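Acyl-CoA thioesterase II (Mycobacterium avium subsp. paratuberculosis, PDB 4R9Z) probably hydrolyses fatty acyl-CoA thioesters and has a double hot-dog fold. Local coordinates at residues S90-T95 with S108-V113; H60-Y65 with H222-H227; Q22-G27 with D77-D82. One frame throughout, in Å; residues are numbered along the deposited sequence.

The three contacts are antiparallel strand pairings that follow one another in strand order (24-27, 76-85, 89-98, 101-111, 58-66, 218-226). Contact 3 lies toward the N-terminal outer edge, contact 1 comes next, and contact 2 joins the two hot-dog halves. Contacts 1 and 3 have centres about 13 Å apart and share a salt bridge, Arg-92 NH1 to Asp-82 OD1 at 2.8 Å. The centres of contacts 1 and 2 are about 10 Å apart; Ser-109 O and His-60 N stand 3.0 Å from each other, a probable hydrogen bond. Contacts 2 and 3 do not touch, their nearest atoms being about 8 Å apart. Contacts 1 and 2 also reach the second subunit.

Contact 1: S90-T95 with S108-V113; sequences SARRVT and SSFKVV
Ser-90 and Phe-110 form an antiparallel hydrogen-bonded pair. Ser-90 N donates a hydrogen bond to Phe-110 O at 2.9 Å, and Phe-110 N returns a bond to Ser-90 O at 2.8 Å. Two residues along, Arg-92 and Ser-108 repeat the pattern, with Arg-92 N bonded to Ser-108 O at 3.0 Å and Ser-108 N to Arg-92 O. Between them Ala-91 and Ser-109 make the non-hydrogen-bonded pair, where Ala-91 CA leans on Ser-108 O in a CA-H...O contact.

The side chains of Ser-90, Arg-92, Ser-108 and Phe-110 share one face. Ser-90 CB lies 3.9 Å from Phe-110 CB. The Phe-110 ring presents its edge to Ser-90 O, which lies in the ring plane. Its CE1 meets Arg-92 CG at 3.8 Å, and the two side chains cross at about a right angle. Arg-92 CB also rests on Ser-108 OG, 3.7 Å away.

The Arg-92 chain bends at CB-CG (chi2 -67°), and its guanidinium leaves the hairpin partner. Arg-92 NH1 turns back to Ala-91 O at 2.8 Å, above the carbonyl plane. Asp-82 and Glu-85 add salt bridges, and NE is hydrogen-bonded to Thr-53 OG1. These partners hold the buried charge and probably fix the rotation of the group. Glu-85 also bonds Ser-90 OG. On the other face, Ser-109 OG bonds His-60 NE2 of its own chain and Arg-220 of the second subunit.

The pairing belongs to the beta hairpin of strands 89-98 and 101-111 in the N-terminal hot-dog domain. Helix 39-52 packs on the Phe-110 face through Ala-50 and Ser-51. Strand 76-85 flanks the hairpin beside 89-98, and strand 58-66 flanks it beside 101-111.

Contact 2: H60-Y65 with H222-H227; sequences HSVHTY and HSVWFH
Strands 61-65 and 222-226 run antiparallel at 178°, their axes 4.8 Å apart at closest approach. Val-62 with Val-224 and Thr-64 with His-222 are hydrogen-bonded pairs. This seam joins the two halves of the double hot-dog fold: one strand comes from the N-terminal hot-dog half and the other from the C-terminal half. Phe-226 N extends the ladder to His-60 O at 2.7 Å, where the chain turns a corner.

On one face, Val-62 and Val-224 lie side by side and point the same way, CG1 of Val-62 being 3.9 Å from CB of Val-224. The Phe-226 ring continues this patch. Val-224 CG1 covers one of its faces, offset toward the rim, while His-60 C and Ser-61 N sit at its edge. Helix 39-52 packs on Val-62 through Leu-47, and helix 188-201 on Phe-226 through Ala-192.

On the other face, Ser-61, His-63 and Ser-223 reach the second subunit, and Trp-225 packs among them. Ser-61 CB touches Trp-225 CD1 at 3.7 Å, and Ser-61 OG bonds Tyr-65 OH of the second subunit. His-63 and Trp-225 cross at about a right angle; the ring planes are 75° apart. The nearest approach is His-63 CE1 to Trp-225 CZ2, 3.5 Å, with the indole carbon at the imidazole edge. His-63 has CG beside its own backbone N (chi1 -57°), and this sets the ring edge, at ND1, against Ser-223 OG. There His-63 ND1 and Ser-223 OG share a hydrogen bond of 2.8 Å.

Contact 3: Q22-G27 with D77-D82; sequences QWRFVG and DFEVVD
Trp-23 and Val-80 are joined first through the backbone: Val-80 N bonds to Trp-23 O at 2.8 Å and almost straight, 173° at the hydrogen. Phe-25 and Phe-78 are bonded both ways, N to O.

Packing comes next. Phe-25 CE1 meets Val-80 CG2 at 3.7 Å, with the methyl at the ring edge. Phe-78 sets its own ring edge against Gly-27 N. Both phenylalanines pack on helix 39-52, the central helix of the N-terminal hot-dog, around which its sheet curls; strand 24-27 is next to the outermost strand, 18-19, of this chain. Beside them, the Trp-23 indole crosses Val-80 at about a right angle, CE3 of Trp-23 lying 3.8 Å from Val-80 CG1. Farther along, Trp-23 CH2 reaches Asp-82 CB at 3.6 Å, while the Asp-82 carboxylate pairs with Arg-92.

The other face carries Arg-24 with Glu-79, and Val-26 beside Asp-77. Arg-24, extended from CG to NE, stacks its guanidinium alongside Glu-79, the carboxylate plane 23° from it and Glu-79 CG over one face, offset toward the rim. Arg-24 NH2 stands 3.3 Å from Glu-79 OE2 in a salt bridge of charges alone, as no N-H points at the oxygen. Glu-79 OE1 pairs with Arg-97.

Contact 1: S90-T95 with S108-V113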
loop_
_atom_site.group_PDB
_atom_site.type_symbol
_atom_site.label_atom_id
_atom_site.label_comp_id
_atom_site.label_asym_id
_atom_site.label_seq_id
_atom_site.Cartn_x
_atom_site.Cartn_y
_atom_site.Cartn_z
ATOM N N SER B 90 -3.543 5.081 16.175
ATOM C CA SER B 90 -3.476 6.446 15.688
ATOM C C SER B 90 -3.319 6.425 14.170
ATOM O O SER B 90 -2.730 5.500 13.609
ATOM C CB SER B 90 -2.310 7.201 16.333
ATOM O OG SER B 90 -2.507 7.357 17.725
ATOM N N ALA B 91 -3.852 7.444 13.510
ATOM C CA ALA B 91 -3.696 7.583 12.072
ATOM C C ALA B 91 -3.341 9.022 11.735
ATOM O O ALA B 91 -3.852 9.956 12.352
ATOM C CB ALA B 91 -4.959 7.162 11.354
ATOM N N ARG B 92 -2.447 9.196 10.769
ATOM C CA ARG B 92 -2.026 10.530 10.352
ATOM C C ARG B 92 -2.034 10.693 8.842
ATOM O O ARG B 92 -1.816 9.735 8.104
ATOM C CB ARG B 92 -0.630 10.851 10.893
ATOM C CG ARG B 92 -0.531 10.794 12.405
ATOM C CD ARG B 92 -1.346 11.904 13.040
ATOM N NE ARG B 92 -1.173 11.942 14.487
ATOM C CZ ARG B 92 -2.088 11.510 15.346
ATOM N NH1 ARG B 92 -3.229 11.017 14.895
ATOM N NH2 ARG B 92 -1.865 11.571 16.650
ATOM N N ARG B 93 -2.304 11.915 8.398
ATOM C CA ARG B 93 -2.062 12.324 7.022
ATOM C C ARG B 93 -0.879 13.278 7.036
ATOM O O ARG B 93 -0.773 14.117 7.924
ATOM C CB ARG B 93 -3.274 13.029 6.414
ATOM C CG ARG B 93 -2.980 13.637 5.047
ATOM C CD ARG B 93 -4.079 14.583 4.552
ATOM N NE ARG B 93 -5.412 14.271 5.058
ATOM C CZ ARG B 93 -6.350 15.190 5.276
ATOM N NH1 ARG B 93 -6.080 16.470 5.045
ATOM N NH2 ARG B 93 -7.550 14.838 5.734
ATOM N N VAL B 94 0.036 13.133 6.086
ATOM C CA VAL B 94 1.128 14.086 5.964
ATOM C C VAL B 94 1.194 14.586 4.536
ATOM O O VAL B 94 1.247 13.797 3.598
ATOM C CB VAL B 94 2.484 13.486 6.359
ATOM C CG1 VAL B 94 3.589 14.497 6.115
ATOM C CG2 VAL B 94 2.471 13.057 7.816
ATOM N N THR B 95 1.174 15.901 4.371
ATOM C CA THR B 95 1.285 16.499 3.052
ATOM C C THR B 95 2.576 17.303 2.985
ATOM O O THR B 95 2.812 18.174 3.817
ATOM C CB THR B 95 0.066 17.392 2.724
ATOM O OG1 THR B 95 -1.128 16.602 2.757
ATOM C CG2 THR B 95 0.199 17.989 1.342
ATOM N N SER B 108 -0.361 7.130 7.451
ATOM C CA SER B 108 0.390 6.244 8.324
ATOM C C SER B 108 -0.460 5.853 9.508
ATOM O O SER B 108 -1.371 6.579 9.896
ATOM C CB SER B 108 1.683 6.902 8.805
ATOM O OG SER B 108 1.426 8.171 9.376
ATOM N N SER B 109 -0.160 4.696 10.079
ATOM C CA SER B 109 -0.939 4.185 11.188
ATOM C C SER B 109 0.006 3.737 12.298
ATOM O O SER B 109 1.141 3.330 12.037
ATOM C CB SER B 109 -1.845 3.045 10.727
ATOM O OG SER B 109 -2.728 2.645 11.760
ATOM N N PHE B 110 -0.461 3.864 13.534
ATOM C CA PHE B 110 0.369 3.672 14.721
ATOM C C PHE B 110 -0.405 2.896 15.781
ATOM O O PHE B 110 -1.633 2.966 15.830
ATOM C CB PHE B 110 0.807 5.018 15.305
ATOM C CG PHE B 110 1.524 5.903 14.333
ATOM C CD1 PHE B 110 0.813 6.698 13.447
ATOM C CD2 PHE B 110 2.902 5.974 14.329
ATOM C CE1 PHE B 110 1.467 7.522 12.551
ATOM C CE2 PHE B 110 3.560 6.797 13.440
ATOM C CZ PHE B 110 2.841 7.572 12.549
ATOM N N LYS B 111 0.301 2.162 16.631
ATOM C CA LYS B 111 -0.335 1.604 17.816
ATOM C C LYS B 111 0.656 1.457 18.960
ATOM O O LYS B 111 1.864 1.603 18.775
ATOM C CB LYS B 111 -0.982 0.255 17.509
ATOM C CG LYS B 111 -0.023 -0.804 17.025
ATOM C CD LYS B 111 -0.726 -2.147 16.914
ATOM C CE LYS B 111 -1.287 -2.582 18.256
ATOM N NZ LYS B 111 -1.295 -4.063 18.389
ATOM N N VAL B 112 0.129 1.191 20.151
ATOM C CA VAL B 112 0.967 0.932 21.311
ATOM C C VAL B 112 1.361 -0.544 21.284
ATOM O O VAL B 112 0.562 -1.401 20.903
ATOM C CB VAL B 112 0.247 1.287 22.633
ATOM C CG1 VAL B 112 0.040 2.793 22.734
ATOM C CG2 VAL B 112 -1.087 0.565 22.732
ATOM N N VAL B 113 2.601 -0.833 21.664
ATOM C CA VAL B 113 3.169 -2.169 21.485
ATOM C C VAL B 113 3.014 -3.038 22.739
ATOM O O VAL B 113 2.958 -2.526 23.855
ATOM C CB VAL B 113 4.668 -2.071 21.084
ATOM C CG1 VAL B 113 5.276 -3.446 20.829
ATOM C CG2 VAL B 113 4.819 -1.199 19.847
#

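Contact 2: H60-Y65 with H222-H227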
loop_
_atom_site.group_PDB
_atom_site.type_symbol
_atom_site.label_atom_id
_atom_site.label_comp_id
_atom_site.label_asym_id
_atom_site.label_seq_id
_atom_site.Cartn_x
_atom_site.Cartn_y
_atom_site.Cartn_z
ATOM N N HIS B 60 3.148 1.120 12.213
ATOM C CA HIS B 60 3.091 -0.259 11.772
ATOM C C HIS B 60 2.826 -0.325 10.263
ATOM O O HIS B 60 3.001 -1.377 9.648
ATOM C CB HIS B 60 2.039 -1.031 12.564
ATOM C CG HIS B 60 0.638 -0.548 12.356
ATOM N ND1 HIS B 60 -0.136 -0.957 11.295
ATOM C CD2 HIS B 60 -0.123 0.308 13.077
ATOM C CE1 HIS B 60 -1.324 -0.378 11.373
ATOM N NE2 HIS B 60 -1.342 0.391 12.442
ATOM N N SER B 61 2.414 0.797 9.672
ATOM C CA SER B 61 2.294 0.887 8.218
ATOM C C SER B 61 2.261 2.331 7.741
ATOM O O SER B 61 1.940 3.242 8.499
ATOM C CB SER B 61 1.049 0.139 7.716
ATOM O OG SER B 61 -0.146 0.704 8.212
ATOM N N VAL B 62 2.575 2.527 6.465
ATOM C CA VAL B 62 2.600 3.855 5.870
ATOM C C VAL B 62 2.453 3.756 4.348
ATOM O O VAL B 62 3.056 2.900 3.700
ATOM C CB VAL B 62 3.910 4.623 6.232
ATOM C CG1 VAL B 62 5.142 3.819 5.850
ATOM C CG2 VAL B 62 3.944 5.996 5.569
ATOM N N HIS B 63 1.633 4.633 3.784
ATOM C CA HIS B 63 1.401 4.653 2.350
ATOM C C HIS B 63 1.709 6.037 1.819
ATOM O O HIS B 63 1.135 7.018 2.277
ATOM C CB HIS B 63 -0.041 4.256 2.043
ATOM C CG HIS B 63 -0.418 2.916 2.592
ATOM N ND1 HIS B 63 -0.207 1.743 1.901
ATOM C CD2 HIS B 63 -0.971 2.561 3.775
ATOM C CE1 HIS B 63 -0.624 0.723 2.630
ATOM N NE2 HIS B 63 -1.092 1.193 3.772
ATOM N N THR B 64 2.621 6.114 0.855
ATOM C CA THR B 64 3.091 7.401 0.368
ATOM C C THR B 64 2.924 7.531 -1.141
ATOM O O THR B 64 3.344 6.654 -1.886
ATOM C CB THR B 64 4.572 7.610 0.726
ATOM O OG1 THR B 64 4.784 7.324 2.117
ATOM C CG2 THR B 64 4.995 9.029 0.430
ATOM N N TYR B 65 2.312 8.626 -1.588
ATOM C CA TYR B 65 2.249 8.948 -3.011
ATOM C C TYR B 65 3.246 10.038 -3.343
ATOM O O TYR B 65 3.256 11.075 -2.700
ATOM C CB TYR B 65 0.843 9.411 -3.425
ATOM C CG TYR B 65 -0.037 8.305 -3.948
ATOM C CD1 TYR B 65 0.273 7.646 -5.126
ATOM C CD2 TYR B 65 -1.173 7.914 -3.260
ATOM C CE1 TYR B 65 -0.522 6.628 -5.599
ATOM C CE2 TYR B 65 -1.976 6.897 -3.729
ATOM C CZ TYR B 65 -1.648 6.258 -4.898
ATOM O OH TYR B 65 -2.448 5.246 -5.365
ATOM N N HIS B 222 4.820 4.401 -2.548
ATOM C CA HIS B 222 5.601 3.501 -1.712
ATOM C C HIS B 222 4.770 3.077 -0.510
ATOM O O HIS B 222 4.148 3.911 0.145
ATOM C CB HIS B 222 6.888 4.184 -1.250
ATOM C CG HIS B 222 7.818 3.286 -0.497
ATOM N ND1 HIS B 222 8.565 2.304 -1.113
ATOM C CD2 HIS B 222 8.119 3.216 0.821
ATOM C CE1 HIS B 222 9.291 1.675 -0.209
ATOM N NE2 HIS B 222 9.041 2.209 0.973
ATOM N N SER B 223 4.793 1.790 -0.202
ATOM C CA SER B 223 4.001 1.245 0.891
ATOM C C SER B 223 4.859 0.336 1.753
ATOM O O SER B 223 5.589 -0.506 1.226
ATOM C CB SER B 223 2.803 0.453 0.356
ATOM O OG SER B 223 1.752 1.292 -0.077
ATOM N N VAL B 224 4.798 0.527 3.070
ATOM C CA VAL B 224 5.560 -0.305 4.000
ATOM C C VAL B 224 4.685 -0.817 5.135
ATOM O O VAL B 224 3.983 -0.046 5.778
ATOM C CB VAL B 224 6.744 0.450 4.611
ATOM C CG1 VAL B 224 7.560 -0.482 5.488
ATOM C CG2 VAL B 224 7.611 1.040 3.529
ATOM N N TRP B 225 4.756 -2.115 5.404
ATOM C CA TRP B 225 4.106 -2.683 6.576
ATOM C C TRP B 225 5.169 -3.217 7.528
ATOM O O TRP B 225 5.955 -4.096 7.172
ATOM C CB TRP B 225 3.131 -3.794 6.170
ATOM C CG TRP B 225 2.047 -3.327 5.253
ATOM C CD1 TRP B 225 0.790 -2.929 5.604
ATOM C CD2 TRP B 225 2.127 -3.190 3.829
ATOM N NE1 TRP B 225 0.079 -2.561 4.486
ATOM C CE2 TRP B 225 0.879 -2.712 3.385
ATOM C CE3 TRP B 225 3.132 -3.430 2.886
ATOM C CZ2 TRP B 225 0.609 -2.471 2.045
ATOM C CZ3 TRP B 225 2.859 -3.189 1.556
ATOM C CH2 TRP B 225 1.607 -2.713 1.148
ATOM N N PHE B 226 5.207 -2.695 8.734
ATOM C CA PHE B 226 6.214 -3.058 9.690
ATOM C C PHE B 226 5.839 -4.272 10.473
ATOM O O PHE B 226 4.714 -4.461 10.806
ATOM C CB PHE B 226 6.497 -1.910 10.618
ATOM C CG PHE B 226 7.068 -0.720 9.941
ATOM C CD1 PHE B 226 8.400 -0.630 9.663
ATOM C CD2 PHE B 226 6.265 0.320 9.587
ATOM C CE1 PHE B 226 8.906 0.465 9.054
ATOM C CE2 PHE B 226 6.769 1.420 8.969
ATOM C CZ PHE B 226 8.098 1.491 8.711
ATOM N N HIS B 227 6.819 -5.100 10.758
ATOM C CA HIS B 227 6.577 -6.343 11.429
ATOM C C HIS B 227 7.276 -6.380 12.764
ATOM O O HIS B 227 6.659 -6.431 13.796
ATOM C CB HIS B 227 7.055 -7.471 10.550
ATOM C CG HIS B 227 6.721 -8.822 11.056
ATOM N ND1 HIS B 227 7.590 -9.565 11.805
ATOM C CD2 HIS B 227 5.627 -9.584 10.894
ATOM C CE1 HIS B 227 7.039 -10.718 12.103
ATOM N NE2 HIS B 227 5.847 -10.754 11.561
#

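Contact 3: Q22-G27 with D77-D82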
loop_
_atom_site.group_PDB
_atom_site.type_symbol
_atom_site.label_atom_id
_atom_site.label_comp_id
_atom_site.label_asym_id
_atom_site.label_seq_id
_atom_site.Cartn_x
_atom_site.Cartn_y
_atom_site.Cartn_z
ATOM N N GLN B 22 2.061 22.899 15.970
ATOM C CA GLN B 22 1.538 21.692 16.584
ATOM C C GLN B 22 1.467 20.564 15.555
ATOM O O GLN B 22 1.653 19.392 15.887
ATOM C CB GLN B 22 0.164 21.961 17.205
ATOM C CG GLN B 22 -0.483 20.750 17.862
ATOM C CD GLN B 22 0.234 20.298 19.122
ATOM O OE1 GLN B 22 1.254 20.866 19.509
ATOM N NE2 GLN B 22 -0.300 19.264 19.766
ATOM N N TRP B 23 1.231 20.923 14.298
ATOM C CA TRP B 23 1.093 19.928 13.247
ATOM C C TRP B 23 1.961 20.249 12.034
ATOM O O TRP B 23 1.650 19.840 10.914
ATOM C CB TRP B 23 -0.367 19.816 12.812
ATOM C CG TRP B 23 -1.306 19.464 13.911
ATOM C CD1 TRP B 23 -2.079 20.319 14.627
ATOM C CD2 TRP B 23 -1.568 18.156 14.427
ATOM N NE1 TRP B 23 -2.814 19.629 15.557
ATOM C CE2 TRP B 23 -2.515 18.295 15.458
ATOM C CE3 TRP B 23 -1.092 16.875 14.118
ATOM C CZ2 TRP B 23 -2.999 17.210 16.184
ATOM C CZ3 TRP B 23 -1.575 15.795 14.839
ATOM C CH2 TRP B 23 -2.518 15.971 15.860
ATOM N N ARG B 24 3.062 20.958 12.251
ATOM C CA ARG B 24 3.825 21.461 11.120
ATOM C C ARG B 24 5.317 21.391 11.372
ATOM O O ARG B 24 5.795 21.702 12.462
ATOM C CB ARG B 24 3.402 22.892 10.788
ATOM C CG ARG B 24 2.028 22.968 10.140
ATOM C CD ARG B 24 1.731 24.332 9.576
ATOM N NE ARG B 24 0.316 24.462 9.239
ATOM C CZ ARG B 24 -0.197 24.216 8.039
ATOM N NH1 ARG B 24 0.587 23.824 7.043
ATOM N NH2 ARG B 24 -1.499 24.365 7.836
ATOM N N PHE B 25 6.033 20.939 10.349
ATOM C CA PHE B 25 7.467 20.702 10.417
ATOM C C PHE B 25 8.118 21.179 9.128
ATOM O O PHE B 25 7.468 21.261 8.085
ATOM C CB PHE B 25 7.779 19.218 10.632
ATOM C CG PHE B 25 7.082 18.611 11.815
ATOM C CD1 PHE B 25 5.784 18.133 11.700
ATOM C CD2 PHE B 25 7.728 18.496 13.032
ATOM C CE1 PHE B 25 5.139 17.573 12.783
ATOM C CE2 PHE B 25 7.088 17.931 14.120
ATOM C CZ PHE B 25 5.791 17.470 13.995
ATOM N N VAL B 26 9.409 21.469 9.197
ATOM C CA VAL B 26 10.170 21.769 7.997
ATOM C C VAL B 26 11.337 20.797 7.924
ATOM O O VAL B 26 12.013 20.540 8.921
ATOM C CB VAL B 26 10.682 23.232 7.987
ATOM C CG1 VAL B 26 11.332 23.572 6.654
ATOM C CG2 VAL B 26 9.542 24.197 8.286
ATOM N N GLY B 27 11.543 20.225 6.744
ATOM C CA GLY B 27 12.589 19.242 6.552
ATOM C C GLY B 27 13.630 19.721 5.565
ATOM O O GLY B 27 13.306 20.141 4.452
ATOM N N ASP B 77 7.994 21.794 3.521
ATOM C CA ASP B 77 7.032 21.969 4.608
ATOM C C ASP B 77 6.131 20.750 4.750
ATOM O O ASP B 77 5.431 20.381 3.804
ATOM C CB ASP B 77 6.155 23.204 4.380
ATOM C CG ASP B 77 6.959 24.474 4.191
ATOM O OD1 ASP B 77 7.946 24.682 4.928
ATOM O OD2 ASP B 77 6.596 25.271 3.298
ATOM N N PHE B 78 6.128 20.146 5.935
ATOM C CA PHE B 78 5.257 19.007 6.203
ATOM C C PHE B 78 4.088 19.392 7.099
ATOM O O PHE B 78 4.284 19.797 8.245
ATOM C CB PHE B 78 6.035 17.867 6.862
ATOM C CG PHE B 78 7.142 17.312 6.016
ATOM C CD1 PHE B 78 8.384 17.923 5.985
ATOM C CD2 PHE B 78 6.943 16.168 5.260
ATOM C CE1 PHE B 78 9.400 17.407 5.213
ATOM C CE2 PHE B 78 7.958 15.648 4.483
ATOM C CZ PHE B 78 9.187 16.268 4.459
ATOM N N GLU B 79 2.873 19.262 6.578
ATOM C CA GLU B 79 1.677 19.429 7.395
ATOM C C GLU B 79 1.130 18.069 7.811
ATOM O O GLU B 79 0.940 17.188 6.972
ATOM C CB GLU B 79 0.596 20.216 6.648
ATOM C CG GLU B 79 -0.694 20.378 7.455
ATOM C CD GLU B 79 -1.850 20.952 6.647
ATOM O OE1 GLU B 79 -1.773 20.963 5.398
ATOM O OE2 GLU B 79 -2.850 21.372 7.269
ATOM N N VAL B 80 0.884 17.903 9.107
ATOM C CA VAL B 80 0.302 16.674 9.640
ATOM C C VAL B 80 -1.163 16.883 10.023
ATOM O O VAL B 80 -1.535 17.941 10.532
ATOM C CB VAL B 80 1.076 16.164 10.870
ATOM C CG1 VAL B 80 0.508 14.841 11.355
ATOM C CG2 VAL B 80 2.551 16.030 10.552
ATOM N N VAL B 81 -1.991 15.880 9.746
ATOM C CA VAL B 81 -3.407 15.923 10.084
ATOM C C VAL B 81 -3.814 14.681 10.886
ATOM O O VAL B 81 -3.425 13.565 10.554
ATOM C CB VAL B 81 -4.277 16.047 8.818
ATOM C CG1 VAL B 81 -5.753 15.886 9.155
ATOM C CG2 VAL B 81 -4.026 17.386 8.142
ATOM N N ASP B 82 -4.558 14.892 11.966
ATOM C CA ASP B 82 -5.025 13.813 12.828
ATOM C C ASP B 82 -6.253 13.119 12.224
ATOM O O ASP B 82 -7.360 13.646 12.273
ATOM C CB ASP B 82 -5.339 14.372 14.224
ATOM C CG ASP B 82 -5.929 13.334 15.170
ATOM O OD1 ASP B 82 -5.794 12.121 14.915
ATOM O OD2 ASP B 82 -6.521 13.738 16.190
#